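Local structure of alpha-14 giardin (Giardia lamblia, 3CHJ) at residues A[158-163]-A[194-199]; A[107-112]-A[147-152]. The protein binds calcium as a member of the annexin family and may link the phospholipid bilayer to the underlying axoneme as a calcium-regulated structural element. One frame throughout, in Å; residues are numbered along the deposited sequence.

How the contacts relate
From the N terminus, contact 2 comes first: the end of helix 101-108 and the turn after it (107-112) meet helix 144-154 at 147-152, closing a loop of 34 mostly helical residues. Contact 1 then opens at 158-163, the lead-in to helix 162-177, and closes a second loop of 30 residues at 194-199, where helix 186-195 gives way to helix 198-211. The loops follow in series and neither nest nor cross. The contact centres lie about 16 Å apart, yet two joints tie them: a salt bridge from Arg198 to Glu112, and Ala194 packed on Leu148, Ala151 and Val152. Contact 2 is buried, contact 1 superficial.

Contact 1: A[158-163]-A[194-199]; sequences IPRDTH and ATYTRA
Arg160 reaches over to Thr195 and Tyr196 with a chain extended from CG to NE, which carries its guanidinium to the end of helix 186-195. The polar grip is on Thr195. Arg160 NH2 donates to Thr195 OG1 at 2.8 Å, the acceptor lying 28° out of the guanidinium plane, while NH1 adds weak bonds to the same OG1 and to the Thr195 carbonyl, with 3.1 Å between Arg160 NH1 and Thr195 O. That carbonyl also takes a weak bond from Ile158 N, and OG1 is hydrogen-bonded to Arg191 O in its own helix. One guanidinium face rests against Tyr196, with Arg160 NE 3.4 Å from Tyr196 CE1 and the two planes 26° apart; the Tyr196 hydroxyl is bound by Asp168. Water 1 bridges the backbones, donating to Ile158 O at 2.7 Å and accepting from Thr197 N at 3.0 Å. The apolar share is small: Thr197 CG2 packs 4.1 Å from Pro159 CD, while Thr197 OG1 caps the next helix at Asp200 N. A single cation thus holds the hydroxyl firmly and the carbonyl weakly at a helix C-terminus, where the helix dipole would probably favour positive charge.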
loop_
_atom_site.group_PDB
_atom_site.type_symbol
_atom_site.label_atom_id
_atom_site.label_comp_id
_atom_site.label_asym_id
_atom_site.label_seq_id
_atom_site.Cartn_x
_atom_site.Cartn_y
_atom_site.Cartn_z
ATOM N N ILE A 158 17.733 2.404 10.138
ATOM C CA ILE A 158 18.505 2.204 11.366
ATOM C C ILE A 158 18.369 3.398 12.325
ATOM O O ILE A 158 18.316 4.542 11.867
ATOM C CB ILE A 158 20.010 1.881 11.066
ATOM C CG1 ILE A 158 20.801 3.109 10.560
ATOM C CG2 ILE A 158 20.147 0.647 10.140
ATOM C CD1 ILE A 158 20.283 3.839 9.315
ATOM N N PRO A 159 18.290 3.129 13.647
ATOM C CA PRO A 159 18.158 4.212 14.627
ATOM C C PRO A 159 19.297 5.220 14.623
ATOM O O PRO A 159 20.439 4.890 14.287
ATOM C CB PRO A 159 18.089 3.471 15.971
ATOM C CG PRO A 159 17.613 2.096 15.617
ATOM C CD PRO A 159 18.288 1.811 14.309
ATOM N N ARG A 160 18.955 6.455 14.983
ATOM C CA ARG A 160 19.880 7.586 15.005
ATOM C C ARG A 160 19.704 8.301 16.325
ATOM O O ARG A 160 18.661 8.168 16.969
ATOM C CB ARG A 160 19.534 8.582 13.905
ATOM C CG ARG A 160 19.970 8.165 12.560
ATOM C CD ARG A 160 19.269 9.039 11.550
ATOM N NE ARG A 160 19.925 8.941 10.249
ATOM C CZ ARG A 160 19.688 7.994 9.357
ATOM N NH1 ARG A 160 18.797 7.032 9.598
ATOM N NH2 ARG A 160 20.358 8.009 8.215
ATOM N N ASP A 161 20.702 9.080 16.718
ATOM C CA ASP A 161 20.561 9.902 17.922
ATOM C C ASP A 161 20.011 11.293 17.608
ATOM O O ASP A 161 19.956 11.711 16.441
ATOM C CB ASP A 161 21.873 9.967 18.719
ATOM C CG ASP A 161 23.043 10.478 17.901
ATOM O OD1 ASP A 161 22.889 11.463 17.138
ATOM O OD2 ASP A 161 24.144 9.890 18.032
ATOM N N THR A 162 19.586 12.004 18.659
ATOM C CA THR A 162 18.990 13.321 18.502
ATOM C C THR A 162 19.912 14.308 17.779
ATOM O O THR A 162 19.446 15.133 16.998
ATOM C CB THR A 162 18.497 13.865 19.854
ATOM O OG1 THR A 162 17.565 12.929 20.406
ATOM C CG2 THR A 162 17.820 15.216 19.707
ATOM N N HIS A 163 21.226 14.226 18.025
ATOM C CA HIS A 163 22.183 15.102 17.333
ATOM C C HIS A 163 22.091 14.988 15.808
ATOM O O HIS A 163 22.094 16.001 15.108
ATOM C CB HIS A 163 23.633 14.852 17.795
ATOM C CG HIS A 163 24.650 15.722 17.104
ATOM N ND1 HIS A 163 24.785 17.067 17.371
ATOM C CD2 HIS A 163 25.572 15.436 16.154
ATOM C CE1 HIS A 163 25.742 17.574 16.612
ATOM N NE2 HIS A 163 26.237 16.605 15.864
ATOM N N ALA A 194 14.319 7.553 3.102
ATOM C CA ALA A 194 14.594 6.133 2.850
ATOM C C ALA A 194 15.170 5.380 4.040
ATOM O O ALA A 194 14.980 4.160 4.131
ATOM C CB ALA A 194 15.517 5.951 1.652
ATOM N N THR A 195 15.895 6.081 4.926
ATOM C CA THR A 195 16.670 5.388 5.975
ATOM C C THR A 195 16.270 5.689 7.425
ATOM O O THR A 195 16.748 5.015 8.348
ATOM C CB THR A 195 18.220 5.549 5.807
ATOM O OG1 THR A 195 18.653 6.807 6.343
ATOM C CG2 THR A 195 18.642 5.438 4.347
ATOM N N TYR A 196 15.401 6.678 7.642
ATOM C CA TYR A 196 14.940 6.908 9.029
ATOM C C TYR A 196 13.998 5.803 9.493
ATOM O O TYR A 196 13.190 5.269 8.721
ATOM C CB TYR A 196 14.215 8.249 9.165
ATOM C CG TYR A 196 15.096 9.418 9.544
ATOM C CD1 TYR A 196 16.345 9.606 8.962
ATOM C CD2 TYR A 196 14.642 10.375 10.477
ATOM C CE1 TYR A 196 17.142 10.713 9.309
ATOM C CE2 TYR A 196 15.428 11.446 10.819
ATOM C CZ TYR A 196 16.675 11.605 10.236
ATOM O OH TYR A 196 17.430 12.703 10.597
ATOM N N THR A 197 14.109 5.444 10.767
ATOM C CA THR A 197 13.077 4.657 11.411
ATOM C C THR A 197 11.792 5.460 11.615
ATOM O O THR A 197 11.803 6.712 11.592
ATOM C CB THR A 197 13.540 4.148 12.804
ATOM O OG1 THR A 197 13.802 5.273 13.648
ATOM C CG2 THR A 197 14.816 3.317 12.678
ATOM N N ARG A 198 10.692 4.750 11.858
ATOM C CA ARG A 198 9.419 5.402 12.178
ATOM C C ARG A 198 9.566 6.327 13.392
ATOM O O ARG A 198 9.114 7.465 13.354
ATOM C CB ARG A 198 8.317 4.377 12.414
ATOM C CG ARG A 198 7.055 4.962 13.057
ATOM C CD ARG A 198 5.811 4.100 12.865
ATOM N NE ARG A 198 5.478 3.902 11.452
ATOM C CZ ARG A 198 5.657 2.752 10.812
ATOM N NH1 ARG A 198 6.137 1.690 11.457
ATOM N NH2 ARG A 198 5.325 2.642 9.528
ATOM N N ALA A 199 10.227 5.841 14.445
ATOM C CA ALA A 199 10.364 6.647 15.668
ATOM C C ALA A 199 11.155 7.917 15.407
ATOM O O ALA A 199 10.752 9.020 15.830
ATOM C CB ALA A 199 11.027 5.822 16.772
HETATM O O HOH W 1 16.552 6.630 12.021
#

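Contact 2: A[107-112]-A[147-152]; sequences VLLTIE and KLINAV
Leu108 and Leu109 both hold CG anti to the carbonyl carbon (chi1 -72° and -60°), and from the last residue of helix 101-108 and the one just after it both side chains reach Ile149 of helix 144-154, Leu109 reaching Leu148 and Val152 as well. On the facing helix Leu148 has CG anti to its backbone N (chi1 177°), which swings its end toward Leu109. Leu109 makes the wider set of contacts. Leu109 CD1 lies 3.8 Å from Leu148 CD2. Its CG rests on CG2 of Ile149. The other methyl of Leu109, CD2, meets Val152 CG2 at 3.9 Å. Leu109 therefore sits among three residues spaced over one turn of helix 144-154, crossing Ile149 and Val152 at about a right angle. Leu108 comes from the neighbouring position, its CD1 4.0 Å from CB of Ile149. Val152 CG1 approaches the backbone instead, 3.4 Å from the carbonyl oxygen of Leu108. No hydrogen bond joins the segments; van der Waals contact, mostly between hydrocarbon groups, connects them, and all five touching residues are buried. Neighbouring helices extend the apolar layer: Leu109 also touches Ala232 and Leu148 touches Phe233 of helix 227-241, while Ile149 packs on Val135 and Cys139 of helix 131-139. Beyond the turn, Glu112 stands at the N-cap position of helix 113-127. Leucine, isoleucine and valine meeting between a helix end and the flank of another helix are in keeping with the all-helical annexin fold, whose bundles are held by such apolar interiors.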
loop_
_atom_site.group_PDB
_atom_site.type_symbol
_atom_site.label_atom_id
_atom_site.label_comp_id
_atom_site.label_asym_id
_atom_site.label_seq_id
_atom_site.Cartn_x
_atom_site.Cartn_y
_atom_site.Cartn_z
ATOM N N VAL A 107 3.777 0.113 -3.293
ATOM C CA VAL A 107 4.191 -1.089 -2.568
ATOM C C VAL A 107 5.400 -0.793 -1.701
ATOM O O VAL A 107 5.379 -0.999 -0.479
ATOM C CB VAL A 107 4.503 -2.246 -3.535
ATOM C CG1 VAL A 107 5.146 -3.414 -2.784
ATOM C CG2 VAL A 107 3.222 -2.689 -4.253
ATOM N N LEU A 108 6.464 -0.302 -2.314
ATOM C CA LEU A 108 7.741 -0.239 -1.608
ATOM C C LEU A 108 7.737 0.752 -0.462
ATOM O O LEU A 108 8.474 0.555 0.515
ATOM C CB LEU A 108 8.875 0.038 -2.584
ATOM C CG LEU A 108 9.180 -1.182 -3.448
ATOM C CD1 LEU A 108 10.060 -0.807 -4.637
ATOM C CD2 LEU A 108 9.871 -2.276 -2.580
ATOM N N LEU A 109 6.914 1.799 -0.564
ATOM C CA LEU A 109 6.957 2.886 0.427
ATOM C C LEU A 109 5.981 2.692 1.581
ATOM O O LEU A 109 5.915 3.535 2.476
ATOM C CB LEU A 109 6.766 4.258 -0.210
ATOM C CG LEU A 109 7.818 4.613 -1.261
ATOM C CD1 LEU A 109 7.551 6.032 -1.773
ATOM C CD2 LEU A 109 9.217 4.478 -0.657
ATOM N N THR A 110 5.236 1.592 1.561
ATOM C CA THR A 110 4.198 1.411 2.600
ATOM C C THR A 110 4.311 0.076 3.310
ATOM O O THR A 110 3.336 -0.409 3.900
ATOM C CB THR A 110 2.780 1.570 2.065
ATOM O OG1 THR A 110 2.499 0.490 1.161
ATOM C CG2 THR A 110 2.576 2.922 1.384
ATOM N N ILE A 111 5.497 -0.508 3.256
ATOM C CA ILE A 111 5.792 -1.725 4.008
ATOM C C ILE A 111 6.976 -1.555 4.959
ATOM O O ILE A 111 7.895 -0.760 4.726
ATOM C CB ILE A 111 5.986 -2.937 3.083
ATOM C CG1 ILE A 111 7.153 -2.696 2.103
ATOM C CG2 ILE A 111 4.668 -3.215 2.379
ATOM C CD1 ILE A 111 7.428 -3.833 1.142
ATOM N N GLU A 112 6.947 -2.320 6.043
ATOM C CA GLU A 112 7.981 -2.199 7.065
ATOM C C GLU A 112 9.338 -2.707 6.559
ATOM O O GLU A 112 9.395 -3.509 5.612
ATOM C CB GLU A 112 7.552 -2.962 8.328
ATOM C CG GLU A 112 6.166 -2.566 8.876
ATOM C CD GLU A 112 6.104 -1.135 9.397
ATOM O OE1 GLU A 112 7.150 -0.583 9.782
ATOM O OE2 GLU A 112 4.995 -0.561 9.426
ATOM N N LYS A 147 14.963 7.328 -7.029
ATOM C CA LYS A 147 16.062 7.249 -6.057
ATOM C C LYS A 147 15.505 6.755 -4.712
ATOM O O LYS A 147 16.136 5.952 -4.018
ATOM C CB LYS A 147 16.731 8.608 -5.860
ATOM C CG LYS A 147 17.443 9.120 -7.090
ATOM C CD LYS A 147 18.125 10.459 -6.807
ATOM C CE LYS A 147 18.803 11.026 -8.036
ATOM N NZ LYS A 147 19.969 10.206 -8.464
ATOM N N LEU A 148 14.313 7.240 -4.353
ATOM C CA LEU A 148 13.716 6.899 -3.072
ATOM C C LEU A 148 13.363 5.410 -3.024
ATOM O O LEU A 148 13.753 4.720 -2.071
ATOM C CB LEU A 148 12.490 7.781 -2.776
ATOM C CG LEU A 148 11.759 7.452 -1.479
ATOM C CD1 LEU A 148 12.677 7.661 -0.267
ATOM C CD2 LEU A 148 10.533 8.299 -1.380
ATOM N N ILE A 149 12.609 4.905 -4.011
ATOM C CA ILE A 149 12.240 3.480 -3.960
ATOM C C ILE A 149 13.456 2.552 -4.138
ATOM O O ILE A 149 13.472 1.475 -3.560
ATOM C CB ILE A 149 11.077 3.082 -4.886
ATOM C CG1 ILE A 149 11.488 3.184 -6.369
ATOM C CG2 ILE A 149 9.842 3.908 -4.543
ATOM C CD1 ILE A 149 10.407 2.625 -7.337
ATOM N N ASN A 150 14.460 2.965 -4.924
ATOM C CA ASN A 150 15.684 2.161 -5.025
ATOM C C ASN A 150 16.393 2.079 -3.674
ATOM O O ASN A 150 16.896 0.998 -3.280
ATOM C CB ASN A 150 16.649 2.749 -6.061
ATOM C CG ASN A 150 16.183 2.539 -7.484
ATOM O OD1 ASN A 150 15.459 1.573 -7.794
ATOM N ND2 ASN A 150 16.592 3.432 -8.361
ATOM N N ALA A 151 16.456 3.201 -2.958
ATOM C CA ALA A 151 17.107 3.201 -1.650
ATOM C C ALA A 151 16.358 2.295 -0.671
ATOM O O ALA A 151 16.951 1.578 0.155
ATOM C CB ALA A 151 17.204 4.606 -1.109
ATOM N N VAL A 152 15.039 2.364 -0.706
ATOM C CA VAL A 152 14.232 1.520 0.153
ATOM C C VAL A 152 14.359 0.040 -0.235
ATOM O O VAL A 152 14.497 -0.829 0.638
ATOM C CB VAL A 152 12.755 1.981 0.121
ATOM C CG1 VAL A 152 11.829 0.959 0.767
ATOM C CG2 VAL A 152 12.645 3.342 0.792
#